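Local coordinates for protein glucose-6-phosphate isomerase (Chlamydia trachomatis D/UW-3/CX, PDB 6OTU) that catalyses the reversible isomerization of glucose-6-phosphate to fructose-6-phosphate as a phosphoglucose isomerase, at residues N324-G329 against F485-N490; E355-S360 against H478-Q483. One frame throughout, in Å; residues are numbered along the deposited sequence.

Contact 1: residues N324-G329 against F485-N490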
loop_
_atom_site.group_PDB
_atom_site.type_symbol
_atom_site.label_atom_id
_atom_site.label_comp_id
_atom_site.label_asym_id
_atom_site.label_seq_id
_atom_site.Cartn_x
_atom_site.Cartn_y
_atom_site.Cartn_z
ATOM N N ASN A 324 -21.444 1.700 -4.325
ATOM C CA ASN A 324 -20.409 2.706 -4.531
ATOM C C ASN A 324 -19.743 2.556 -5.896
ATOM O O ASN A 324 -19.525 3.548 -6.599
ATOM C CB ASN A 324 -19.370 2.612 -3.413
ATOM C CG ASN A 324 -19.836 3.275 -2.119
ATOM O OD1 ASN A 324 -20.601 4.241 -2.135
ATOM N ND2 ASN A 324 -19.373 2.753 -0.992
ATOM N N ARG A 325 -19.424 1.328 -6.300
ATOM C CA ARG A 325 -18.619 1.139 -7.505
ATOM C C ARG A 325 -19.436 1.365 -8.776
ATOM O O ARG A 325 -19.083 2.208 -9.606
ATOM C CB ARG A 325 -17.994 -0.261 -7.509
ATOM C CG ARG A 325 -17.302 -0.667 -8.817
ATOM C CD ARG A 325 -16.099 0.210 -9.161
ATOM N NE ARG A 325 -15.139 -0.549 -9.950
ATOM C CZ ARG A 325 -14.455 -0.093 -11.001
ATOM N NH1 ARG A 325 -14.617 1.147 -11.441
ATOM N NH2 ARG A 325 -13.605 -0.899 -11.622
ATOM N N ASN A 326 -20.525 0.615 -8.945
ATOM C CA ASN A 326 -21.315 0.670 -10.174
ATOM C C ASN A 326 -22.388 1.751 -10.160
ATOM O O ASN A 326 -22.686 2.333 -11.205
ATOM C CB ASN A 326 -21.986 -0.689 -10.446
ATOM C CG ASN A 326 -21.001 -1.863 -10.387
ATOM O OD1 ASN A 326 -21.015 -2.664 -9.436
ATOM N ND2 ASN A 326 -20.142 -1.964 -11.397
ATOM N N LEU A 327 -23.004 2.031 -9.027
ATOM C CA LEU A 327 -24.111 2.976 -9.094
ATOM C C LEU A 327 -23.673 4.416 -8.897
ATOM O O LEU A 327 -24.158 5.292 -9.615
ATOM C CB LEU A 327 -25.188 2.586 -8.089
ATOM C CG LEU A 327 -25.828 1.401 -8.814
ATOM C CD1 LEU A 327 -26.442 0.422 -7.862
ATOM C CD2 LEU A 327 -26.845 1.905 -9.831
ATOM N N LEU A 328 -22.747 4.679 -7.972
ATOM C CA LEU A 328 -22.237 6.029 -7.748
ATOM C C LEU A 328 -20.983 6.324 -8.554
ATOM O O LEU A 328 -20.614 7.496 -8.699
ATOM C CB LEU A 328 -21.941 6.252 -6.262
ATOM C CG LEU A 328 -23.168 6.190 -5.358
ATOM C CD1 LEU A 328 -22.782 6.730 -3.999
ATOM C CD2 LEU A 328 -24.354 6.951 -5.966
ATOM N N GLY A 329 -20.310 5.281 -9.039
ATOM C CA GLY A 329 -19.199 5.422 -9.952
ATOM C C GLY A 329 -17.829 5.617 -9.340
ATOM O O GLY A 329 -16.924 6.076 -10.040
ATOM N N PHE A 485 -20.236 -12.952 -7.821
ATOM C CA PHE A 485 -21.510 -13.612 -8.130
ATOM C C PHE A 485 -22.520 -12.617 -8.673
ATOM O O PHE A 485 -23.323 -12.945 -9.559
ATOM C CB PHE A 485 -22.098 -14.284 -6.883
ATOM C CG PHE A 485 -21.291 -15.433 -6.362
ATOM C CD1 PHE A 485 -20.559 -16.231 -7.220
ATOM C CD2 PHE A 485 -21.284 -15.727 -5.005
ATOM C CE1 PHE A 485 -19.825 -17.294 -6.740
ATOM C CE2 PHE A 485 -20.548 -16.787 -4.515
ATOM C CZ PHE A 485 -19.816 -17.577 -5.385
ATOM N N CYS A 486 -22.488 -11.395 -8.147
ATOM C CA CYS A 486 -23.412 -10.361 -8.582
ATOM C C CYS A 486 -23.049 -9.869 -9.987
ATOM O O CYS A 486 -23.909 -9.827 -10.878
ATOM C CB CYS A 486 -23.406 -9.216 -7.572
ATOM S SG CYS A 486 -24.602 -7.929 -7.906
ATOM N N TRP A 487 -21.773 -9.518 -10.203
ATOM C CA TRP A 487 -21.291 -9.163 -11.538
ATOM C C TRP A 487 -21.437 -10.305 -12.546
ATOM O O TRP A 487 -21.541 -10.048 -13.752
ATOM C CB TRP A 487 -19.831 -8.720 -11.455
ATOM C CG TRP A 487 -19.702 -7.394 -10.787
ATOM C CD1 TRP A 487 -20.578 -6.350 -10.882
ATOM C CD2 TRP A 487 -18.670 -6.971 -9.893
ATOM N NE1 TRP A 487 -20.150 -5.300 -10.119
ATOM C CE2 TRP A 487 -18.981 -5.648 -9.498
ATOM C CE3 TRP A 487 -17.502 -7.570 -9.401
ATOM C CZ2 TRP A 487 -18.168 -4.912 -8.632
ATOM C CZ3 TRP A 487 -16.701 -6.848 -8.540
ATOM C CH2 TRP A 487 -17.037 -5.528 -8.160
ATOM N N GLY A 488 -21.453 -11.557 -12.087
ATOM C CA GLY A 488 -21.500 -12.680 -13.005
ATOM C C GLY A 488 -20.180 -13.009 -13.672
ATOM O O GLY A 488 -20.173 -13.525 -14.790
ATOM N N ILE A 489 -19.063 -12.728 -13.013
ATOM C CA ILE A 489 -17.747 -13.002 -13.548
ATOM C C ILE A 489 -17.183 -14.225 -12.839
ATOM O O ILE A 489 -17.748 -14.720 -11.869
ATOM C CB ILE A 489 -16.803 -11.780 -13.390
ATOM C CG1 ILE A 489 -16.643 -11.457 -11.899
ATOM C CG2 ILE A 489 -17.353 -10.596 -14.141
ATOM C CD1 ILE A 489 -15.604 -10.394 -11.571
ATOM N N ASN A 490 -16.047 -14.729 -13.326
ATOM C CA ASN A 490 -15.366 -15.842 -12.666
ATOM C C ASN A 490 -14.319 -15.263 -11.721
ATOM O O ASN A 490 -13.243 -14.819 -12.145
ATOM C CB ASN A 490 -14.755 -16.807 -13.677
ATOM C CG ASN A 490 -13.997 -17.965 -13.006
ATOM O OD1 ASN A 490 -14.061 -18.139 -11.789
ATOM N ND2 ASN A 490 -13.262 -18.755 -13.810
#
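Trp487 and Asn326 join helix 466-487 to helix 313-327 through a single side-chain hydrogen bond, a worked example of how an indole N-H can tie a large ring to a neighbouring helix without close backbone packing. The nearest CA atoms, those of Asn326 and Trp487, remain 9.9 Å apart, and the side chains bridge the interval. Trp487 NE1 donates to Asn326 OD1 over 2.9 Å, with an N-H...O angle of 160°. The oxygen sits at the indole edge, almost exactly in the ring plane, whereas the donor approaches with a tilt of 27° from the plane of the carbonyl. The amide and indole planes stand 81° apart. Both side chains place CG beside the backbone N and opposite the carbonyl carbon, which directs each toward the other segment. The six-membered part of the indole also meets the aliphatic stem of Arg325, whose CG lies 4.3 Å from Trp487 CZ2, a loose van der Waals approach.

The polar ends have further work. Asn326 ND2 donates to Arg371 O, which helps fix which way round the amide lies; the guanidinium of Arg325 binds Thr372 O and Ser373 O and forms a salt bridge with Asp397 of the second subunit. Phe14 and Phe370 pack against the indole. The chemistry thus implies a buried indole whose one N-H is satisfied, and an amide that accepts through OD1 and donates through ND2, linking helix 466-487 to helix 313-327 and to the chain at Arg371.

Contact 2: residues E355-S360 against H478-Q483. With G6Q (glucose-6-phosphate), chain E.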
loop_
_atom_site.group_PDB
_atom_site.type_symbol
_atom_site.label_atom_id
_atom_site.label_comp_id
_atom_site.label_asym_id
_atom_site.label_seq_id
_atom_site.Cartn_x
_atom_site.Cartn_y
_atom_site.Cartn_z
ATOM N N GLU A 355 -7.309 -9.430 -7.798
ATOM C CA GLU A 355 -7.016 -10.610 -8.608
ATOM C C GLU A 355 -8.280 -11.427 -8.884
ATOM O O GLU A 355 -8.437 -11.990 -9.978
ATOM C CB GLU A 355 -5.954 -11.473 -7.930
ATOM C CG GLU A 355 -5.158 -12.300 -8.904
ATOM C CD GLU A 355 -4.397 -13.390 -8.227
ATOM O OE1 GLU A 355 -3.806 -14.210 -8.943
ATOM O OE2 GLU A 355 -4.391 -13.435 -6.979
ATOM N N SER A 356 -9.193 -11.506 -7.910
ATOM C CA SER A 356 -10.431 -12.248 -8.134
ATOM C C SER A 356 -11.325 -11.533 -9.136
ATOM O O SER A 356 -11.806 -12.136 -10.099
ATOM C CB SER A 356 -11.192 -12.448 -6.820
ATOM O OG SER A 356 -10.472 -13.261 -5.914
ATOM N N ASN A 357 -11.558 -10.242 -8.931
ATOM C CA ASN A 357 -12.618 -9.562 -9.653
ATOM C C ASN A 357 -12.086 -8.579 -10.678
ATOM O O ASN A 357 -12.875 -7.850 -11.293
ATOM C CB ASN A 357 -13.576 -8.907 -8.650
ATOM C CG ASN A 357 -14.303 -9.954 -7.809
ATOM O OD1 ASN A 357 -14.518 -11.071 -8.285
ATOM N ND2 ASN A 357 -14.668 -9.619 -6.565
ATOM N N GLY A 358 -10.776 -8.581 -10.927
ATOM C CA GLY A 358 -10.234 -7.774 -12.005
ATOM C C GLY A 358 -10.448 -8.441 -13.347
ATOM O O GLY A 358 -9.497 -8.895 -13.982
ATOM N N LYS A 359 -11.702 -8.515 -13.782
ATOM C CA LYS A 359 -12.087 -9.307 -14.942
ATOM C C LYS A 359 -12.975 -8.472 -15.844
ATOM O O LYS A 359 -13.599 -7.503 -15.401
ATOM C CB LYS A 359 -12.828 -10.579 -14.531
ATOM C CG LYS A 359 -12.096 -11.410 -13.494
ATOM C CD LYS A 359 -10.890 -12.114 -14.125
ATOM C CE LYS A 359 -9.997 -12.736 -13.068
ATOM N NZ LYS A 359 -10.728 -13.733 -12.253
ATOM N N SER A 360 -13.022 -8.847 -17.122
ATOM C CA SER A 360 -13.840 -8.084 -18.056
ATOM C C SER A 360 -14.557 -8.997 -19.046
ATOM O O SER A 360 -14.899 -8.567 -20.149
ATOM C CB SER A 360 -13.001 -7.031 -18.790
ATOM O OG SER A 360 -11.791 -7.596 -19.237
ATOM N N HIS A 478 -15.632 -13.715 1.347
ATOM C CA HIS A 478 -17.014 -13.822 0.890
ATOM C C HIS A 478 -17.549 -12.517 0.307
ATOM O O HIS A 478 -18.350 -12.559 -0.638
ATOM C CB HIS A 478 -17.888 -14.323 2.036
ATOM C CG HIS A 478 -17.518 -15.706 2.444
ATOM N ND1 HIS A 478 -17.132 -16.652 1.521
ATOM C CD2 HIS A 478 -17.400 -16.288 3.657
ATOM C CE1 HIS A 478 -16.826 -17.773 2.148
ATOM N NE2 HIS A 478 -16.985 -17.580 3.445
ATOM N N LYS A 479 -17.121 -11.365 0.837
ATOM C CA LYS A 479 -17.436 -10.092 0.196
ATOM C C LYS A 479 -17.079 -10.123 -1.284
ATOM O O LYS A 479 -17.902 -9.791 -2.141
ATOM C CB LYS A 479 -16.698 -8.933 0.875
ATOM C CG LYS A 479 -16.877 -7.638 0.091
ATOM C CD LYS A 479 -15.957 -6.529 0.533
ATOM C CE LYS A 479 -16.391 -5.220 -0.102
ATOM N NZ LYS A 479 -15.335 -4.197 0.025
ATOM N N PHE A 480 -15.846 -10.519 -1.600
ATOM C CA PHE A 480 -15.405 -10.493 -2.992
ATOM C C PHE A 480 -16.131 -11.550 -3.816
ATOM O O PHE A 480 -16.480 -11.307 -4.979
ATOM C CB PHE A 480 -13.887 -10.675 -3.050
ATOM C CG PHE A 480 -13.129 -9.588 -2.326
ATOM C CD1 PHE A 480 -13.471 -8.255 -2.494
ATOM C CD2 PHE A 480 -12.081 -9.895 -1.475
ATOM C CE1 PHE A 480 -12.778 -7.243 -1.818
ATOM C CE2 PHE A 480 -11.382 -8.886 -0.801
ATOM C CZ PHE A 480 -11.728 -7.570 -0.973
ATOM N N ALA A 481 -16.387 -12.721 -3.220
ATOM C CA ALA A 481 -17.168 -13.755 -3.894
ATOM C C ALA A 481 -18.576 -13.269 -4.212
ATOM O O ALA A 481 -19.095 -13.512 -5.308
ATOM C CB ALA A 481 -17.224 -15.024 -3.032
ATOM N N PHE A 482 -19.223 -12.597 -3.252
ATOM C CA PHE A 482 -20.567 -12.097 -3.502
ATOM C C PHE A 482 -20.546 -11.049 -4.611
ATOM O O PHE A 482 -21.437 -11.028 -5.468
ATOM C CB PHE A 482 -21.182 -11.534 -2.219
ATOM C CG PHE A 482 -21.845 -12.575 -1.324
ATOM C CD1 PHE A 482 -22.762 -13.482 -1.837
ATOM C CD2 PHE A 482 -21.566 -12.614 0.043
ATOM C CE1 PHE A 482 -23.380 -14.423 -1.018
ATOM C CE2 PHE A 482 -22.185 -13.553 0.870
ATOM C CZ PHE A 482 -23.092 -14.455 0.339
ATOM N N GLN A 483 -19.519 -10.193 -4.634
ATOM C CA GLN A 483 -19.435 -9.205 -5.711
ATOM C C GLN A 483 -19.243 -9.890 -7.064
ATOM O O GLN A 483 -19.898 -9.528 -8.049
ATOM C CB GLN A 483 -18.316 -8.196 -5.429
ATOM C CG GLN A 483 -18.526 -7.398 -4.145
ATOM C CD GLN A 483 -17.623 -6.183 -3.991
ATOM O OE1 GLN A 483 -18.055 -5.142 -3.480
ATOM N NE2 GLN A 483 -16.371 -6.304 -4.412
HETATM C C1 G6Q E . -3.222 -16.797 -6.315
HETATM C C2 G6Q E . -2.416 -16.543 -7.592
HETATM C C3 G6Q E . -0.935 -16.276 -7.343
HETATM C C4 G6Q E . -0.149 -17.508 -6.877
HETATM C C5 G6Q E . 1.359 -17.279 -6.984
HETATM C C6 G6Q E . 2.159 -18.399 -6.364
HETATM O O1 G6Q E . -4.350 -17.154 -6.400
HETATM O O2 G6Q E . -2.553 -17.628 -8.502
HETATM O O3 G6Q E . -0.787 -15.233 -6.378
HETATM O O4 G6Q E . -0.474 -17.816 -5.524
HETATM O O5 G6Q E . 1.707 -17.111 -8.362
HETATM O O6 G6Q E . 1.758 -19.640 -7.006
HETATM P P G6Q E . 2.282 -21.051 -6.414
HETATM O O1P G6Q E . 1.710 -21.173 -5.012
HETATM O O2P G6Q E . 1.715 -22.090 -7.374
HETATM O O3P G6Q E . 3.796 -20.998 -6.427
#
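Asn357 reaches helix 466-487 by a polar bond from side chain to backbone: ND2 donates to Phe480 O at 2.9 Å, with an N-H...O angle of 164°. The acceptor lies close to the amide plane, while the donor is tilted 32° from the plane of the Phe480 carbonyl. With chi1 -65°, CG stands opposite the carbonyl carbon of Asn357 and carries the amide across to the helix. Its other end, OD1, is bound by Ser491 OG, so both halves of this buried amide are engaged.

Van der Waals contact is slight: Phe480 CB and Gln483 CB lie 3.8 and 4.1 Å from Asn357 ND2.

Within 355-360, Lys359 NZ turns back to donate to Ser356 O at 2.9 Å, from above the carbonyl plane, and also pairs with Asp493. Toward the substrate, Glu355, probably the proton donor, extends its carboxylate until OE1 is 3.0 Å from C2 of glucose-6-phosphate.

The contact thus sets the C-terminal end of helix 345-357 against the C-terminal half of the long helix 466-487, whose Phe482 packs on helices 80-89 and 313-327, while Asn357 is also joined by its backbone to Ser373, just before strand 375-377.

The centres of the two contacts lie 9 Å apart, and both draw on helix 466-487: contact 2 uses residues within it, contact 1 its C-terminal end and the loop that follows. Along the chain the order is 324-329, 355-360, 478-483, 485-490, which nests contact 2 inside the loop closed by contact 1. They also touch directly. Asn490 O and Lys359 NZ, 2.7 Å apart, probably share a hydrogen bond, and Trp487 CZ3 packs 3.7 Å from Asn357 CB. One long helix thus connects helix 313-327 with helix 345-357, which bears Glu355 of the glucose-6-phosphate pocket; the side chain of Trp487 lies about 12 Å from that of Glu355.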